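Local coordinates for uncharacterized protein A6V7T0 (Pseudomonas aeruginosa, PDB 3K12), which is of unknown function but belongs to the YjgF-like family of small alpha-beta proteins that assemble as trimers, at residues I35-E44 and G75-F84. Sequence-based numbering, arbitrary orientation.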
loop_
_atom_site.group_PDB
_atom_site.type_symbol
_atom_site.label_atom_id
_atom_site.label_comp_id
_atom_site.label_asym_id
_atom_site.label_seq_id
_atom_site.Cartn_x
_atom_site.Cartn_y
_atom_site.Cartn_z
ATOM N N ILE D 35 21.914 4.102 -3.806
ATOM C CA ILE D 35 20.734 3.309 -3.437
ATOM C C ILE D 35 21.006 2.390 -2.259
ATOM O O ILE D 35 20.153 2.229 -1.382
ATOM C CB ILE D 35 20.124 2.542 -4.639
ATOM C CG1 ILE D 35 18.901 1.713 -4.195
ATOM C CG2 ILE D 35 21.169 1.661 -5.339
ATOM C CD1 ILE D 35 17.681 2.569 -3.839
ATOM N N GLN D 36 22.193 1.777 -2.218
ATOM C CA GLN D 36 22.511 0.853 -1.155
ATOM C C GLN D 36 22.526 1.579 0.186
ATOM O O GLN D 36 21.983 1.089 1.202
ATOM C CB GLN D 36 23.872 0.184 -1.399
ATOM C CG GLN D 36 23.869 -0.865 -2.519
ATOM C CD GLN D 36 24.362 -0.363 -3.865
ATOM O OE1 GLN D 36 24.807 -1.172 -4.686
ATOM N NE2 GLN D 36 24.276 0.948 -4.117
ATOM N N ASP D 37 23.168 2.740 0.187
ATOM C CA ASP D 37 23.277 3.550 1.398
ATOM C C ASP D 37 21.876 3.952 1.876
ATOM O O ASP D 37 21.558 3.791 3.059
ATOM C CB ASP D 37 24.165 4.775 1.142
ATOM C CG ASP D 37 24.244 5.717 2.344
ATOM O OD1 ASP D 37 24.530 5.245 3.463
ATOM O OD2 ASP D 37 24.021 6.936 2.170
ATOM N N GLN D 38 21.047 4.426 0.952
ATOM C CA GLN D 38 19.697 4.907 1.311
ATOM C C GLN D 38 18.800 3.782 1.794
ATOM O O GLN D 38 18.066 3.941 2.777
ATOM C CB GLN D 38 19.050 5.642 0.166
ATOM C CG GLN D 38 19.795 6.922 -0.200
ATOM C CD GLN D 38 18.968 7.896 -0.999
ATOM O OE1 GLN D 38 17.731 7.859 -0.966
ATOM N NE2 GLN D 38 19.640 8.810 -1.705
ATOM N N THR D 39 18.916 2.624 1.153
ATOM C CA THR D 39 18.151 1.448 1.536
ATOM C C THR D 39 18.541 0.993 2.955
ATOM O O THR D 39 17.689 0.663 3.782
ATOM C CB THR D 39 18.321 0.306 0.508
ATOM O OG1 THR D 39 17.887 0.773 -0.782
ATOM C CG2 THR D 39 17.495 -0.910 0.910
ATOM N N ARG D 40 19.855 0.980 3.242
ATOM C CA ARG D 40 20.323 0.590 4.569
ATOM C C ARG D 40 19.798 1.559 5.628
ATOM O O ARG D 40 19.342 1.118 6.675
ATOM C CB ARG D 40 21.847 0.669 4.627
ATOM C CG ARG D 40 22.562 -0.212 3.671
ATOM C CD ARG D 40 24.100 0.092 3.591
ATOM N NE ARG D 40 24.673 -0.932 2.726
ATOM C CZ ARG D 40 24.702 -2.219 3.084
ATOM N NH1 ARG D 40 25.156 -3.148 2.265
ATOM N NH2 ARG D 40 24.263 -2.554 4.284
ATOM N N GLN D 41 19.919 2.856 5.361
ATOM C CA GLN D 41 19.410 3.884 6.296
ATOM C C GLN D 41 17.935 3.655 6.632
ATOM O O GLN D 41 17.536 3.717 7.804
ATOM C CB GLN D 41 19.546 5.295 5.749
ATOM C CG GLN D 41 20.978 5.857 5.716
ATOM C CD GLN D 41 20.993 7.236 5.110
ATOM O OE1 GLN D 41 20.332 8.153 5.607
ATOM N NE2 GLN D 41 21.715 7.391 3.995
ATOM N N ILE D 42 17.140 3.400 5.592
ATOM C CA ILE D 42 15.706 3.191 5.748
ATOM C C ILE D 42 15.429 1.924 6.530
ATOM O O ILE D 42 14.649 1.944 7.471
ATOM C CB ILE D 42 15.013 3.171 4.376
ATOM C CG1 ILE D 42 14.987 4.580 3.764
ATOM C CG2 ILE D 42 13.582 2.580 4.492
ATOM C CD1 ILE D 42 14.741 4.574 2.278
ATOM N N LEU D 43 16.062 0.805 6.150
ATOM C CA LEU D 43 15.837 -0.417 6.871
ATOM C C LEU D 43 16.301 -0.328 8.313
ATOM O O LEU D 43 15.681 -0.928 9.196
ATOM C CB LEU D 43 16.479 -1.617 6.160
ATOM C CG LEU D 43 15.823 -1.957 4.803
ATOM C CD1 LEU D 43 16.744 -2.933 4.036
ATOM C CD2 LEU D 43 14.484 -2.611 5.026
ATOM N N GLU D 44 17.396 0.422 8.559
ATOM C CA GLU D 44 17.799 0.592 9.954
ATOM C C GLU D 44 16.782 1.398 10.761
ATOM O O GLU D 44 16.500 1.043 11.916
ATOM C CB GLU D 44 19.172 1.224 10.106
ATOM C CG GLU D 44 19.452 1.431 11.576
ATOM C CD GLU D 44 20.868 1.768 11.880
ATOM O OE1 GLU D 44 21.421 1.144 12.814
ATOM O OE2 GLU D 44 21.402 2.662 11.198
ATOM N N GLY D 75 20.774 -2.575 -6.820
ATOM C CA GLY D 75 21.343 -2.131 -5.533
ATOM C C GLY D 75 20.362 -2.237 -4.380
ATOM O O GLY D 75 20.724 -2.671 -3.277
ATOM N N LEU D 76 19.111 -1.859 -4.642
ATOM C CA LEU D 76 18.057 -2.041 -3.653
ATOM C C LEU D 76 17.992 -3.498 -3.240
ATOM O O LEU D 76 17.973 -3.841 -2.049
ATOM C CB LEU D 76 16.709 -1.626 -4.280
ATOM C CG LEU D 76 15.444 -2.163 -3.586
ATOM C CD1 LEU D 76 15.229 -1.401 -2.311
ATOM C CD2 LEU D 76 14.208 -2.060 -4.497
ATOM N N ASN D 77 17.961 -4.386 -4.242
ATOM C CA ASN D 77 17.784 -5.797 -3.922
ATOM C C ASN D 77 19.001 -6.440 -3.263
ATOM O O ASN D 77 18.846 -7.367 -2.484
ATOM C CB ASN D 77 17.370 -6.604 -5.149
ATOM C CG ASN D 77 16.012 -6.220 -5.647
ATOM O OD1 ASN D 77 15.122 -5.831 -4.877
ATOM N ND2 ASN D 77 15.832 -6.300 -6.953
ATOM N N GLN D 78 20.183 -5.908 -3.570
ATOM C CA GLN D 78 21.434 -6.360 -2.939
ATOM C C GLN D 78 21.330 -6.207 -1.422
ATOM O O GLN D 78 21.587 -7.154 -0.671
ATOM C CB GLN D 78 22.612 -5.557 -3.498
ATOM C CG GLN D 78 23.995 -5.829 -2.887
ATOM C CD GLN D 78 24.988 -4.711 -3.246
ATOM O OE1 GLN D 78 25.911 -4.408 -2.481
ATOM N NE2 GLN D 78 24.780 -4.077 -4.388
ATOM N N VAL D 79 20.906 -5.028 -0.977
ATOM C CA VAL D 79 20.755 -4.802 0.467
ATOM C C VAL D 79 19.593 -5.613 1.049
ATOM O O VAL D 79 19.723 -6.235 2.104
ATOM C CB VAL D 79 20.590 -3.290 0.778
ATOM C CG1 VAL D 79 20.363 -3.047 2.252
ATOM C CG2 VAL D 79 21.813 -2.535 0.280
ATOM N N TRP D 80 18.435 -5.582 0.359
ATOM C CA TRP D 80 17.277 -6.353 0.784
ATOM C C TRP D 80 17.644 -7.818 1.076
ATOM O O TRP D 80 17.269 -8.376 2.096
ATOM C CB TRP D 80 16.183 -6.261 -0.302
ATOM C CG TRP D 80 14.894 -6.919 0.082
ATOM C CD1 TRP D 80 14.559 -8.219 -0.097
ATOM C CD2 TRP D 80 13.768 -6.299 0.739
ATOM N NE1 TRP D 80 13.291 -8.467 0.400
ATOM C CE2 TRP D 80 12.786 -7.300 0.913
ATOM C CE3 TRP D 80 13.497 -4.999 1.186
ATOM C CZ2 TRP D 80 11.526 -7.044 1.513
ATOM C CZ3 TRP D 80 12.255 -4.736 1.775
ATOM C CH2 TRP D 80 11.289 -5.760 1.941
ATOM N N ASP D 81 18.406 -8.415 0.147
ATOM C CA ASP D 81 18.795 -9.815 0.258
ATOM C C ASP D 81 19.812 -10.086 1.384
ATOM O O ASP D 81 19.962 -11.233 1.835
ATOM C CB ASP D 81 19.346 -10.317 -1.087
ATOM C CG ASP D 81 18.282 -10.395 -2.172
ATOM O OD1 ASP D 81 17.070 -10.355 -1.861
ATOM O OD2 ASP D 81 18.671 -10.492 -3.361
ATOM N N GLN D 82 20.461 -9.036 1.851
ATOM C CA GLN D 82 21.425 -9.144 2.960
ATOM C C GLN D 82 20.844 -8.839 4.308
ATOM O O GLN D 82 21.526 -8.942 5.296
ATOM C CB GLN D 82 22.601 -8.167 2.739
ATOM C CG GLN D 82 23.537 -8.628 1.661
ATOM C CD GLN D 82 24.524 -7.577 1.212
ATOM O OE1 GLN D 82 24.733 -6.538 1.876
ATOM N NE2 GLN D 82 25.140 -7.833 0.074
ATOM N N TRP D 83 19.573 -8.446 4.357
ATOM C CA TRP D 83 19.016 -7.843 5.561
ATOM C C TRP D 83 18.184 -8.773 6.438
ATOM O O TRP D 83 18.259 -8.729 7.656
ATOM C CB TRP D 83 18.159 -6.624 5.139
ATOM C CG TRP D 83 17.754 -5.780 6.320
ATOM C CD1 TRP D 83 16.561 -5.803 6.962
ATOM C CD2 TRP D 83 18.546 -4.786 6.965
ATOM N NE1 TRP D 83 16.564 -4.892 8.007
ATOM C CE2 TRP D 83 17.777 -4.255 8.032
ATOM C CE3 TRP D 83 19.832 -4.295 6.751
ATOM C CZ2 TRP D 83 18.258 -3.249 8.881
ATOM C CZ3 TRP D 83 20.301 -3.275 7.596
ATOM C CH2 TRP D 83 19.512 -2.770 8.625
ATOM N N PHE D 84 17.308 -9.555 5.802
ATOM C CA PHE D 84 16.306 -10.314 6.544
ATOM C C PHE D 84 16.721 -11.745 6.826
ATOM O O PHE D 84 17.438 -12.344 6.007
ATOM C CB PHE D 84 14.967 -10.327 5.771
ATOM C CG PHE D 84 14.320 -8.964 5.654
ATOM C CD1 PHE D 84 13.571 -8.453 6.727
ATOM C CD2 PHE D 84 14.436 -8.228 4.493
ATOM C CE1 PHE D 84 12.969 -7.217 6.633
ATOM C CE2 PHE D 84 13.829 -6.966 4.380
ATOM C CZ PHE D 84 13.082 -6.456 5.475
HETATM O O HOH W 1 14.454 -3.641 9.591
#
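Trp83 and Leu43 are joined through a water, which accepts from Trp83 NE1 at 2.9 Å and donates to Leu43 O at 3.0 Å. The water lies in the plane of the indole, at its edge. The direct polar bonds between the two helices are weak. Gln78 NE2 gives a bent bond to Gln36 OE1 (2.9 Å, 125° at the hydrogen). Gln36 bends at chi2, which brings its amide over to the other helix, and the two amide planes stand 74° apart. Arg40 NH1 makes a long, weak bond to Gln82 OE1 (3.4 Å), with the oxygen near the guanidinium plane. Val79 CG2 lies over one face of that guanidinium.

In this YjgF-like fold, helices 35-52 and 73-83 pack side by side on one face of a mixed beta-sheet. Here their short segments run in roughly the same direction, with axes 8.3 Å apart at a crossing angle of -40°. Ile35 and Thr39 also reach strand 106-113, while Leu76 and Trp80 rest on strand 60-67.

Val79 is a knob in a hole formed by Gln36, Thr39, Arg40 and Leu43. Its CG1 meets Thr39 CG2 at 3.8 Å. Thr39 OG1 turns back to Ile35 O, above the carbonyl plane, and the backbone N of Thr39 reaches the same oxygen from the opposite face. At one end of the contact the helices come close at Gly75, whose CA lies 3.8 Å from Ile35 CG2. At the other end, Leu43 CB sits over the six-membered ring of Trp83 in a CH-pi contact, 3.7 Å from the centroid. Leu43 CD1 continues over the five-membered ring, and CD2 touches Phe84 CZ.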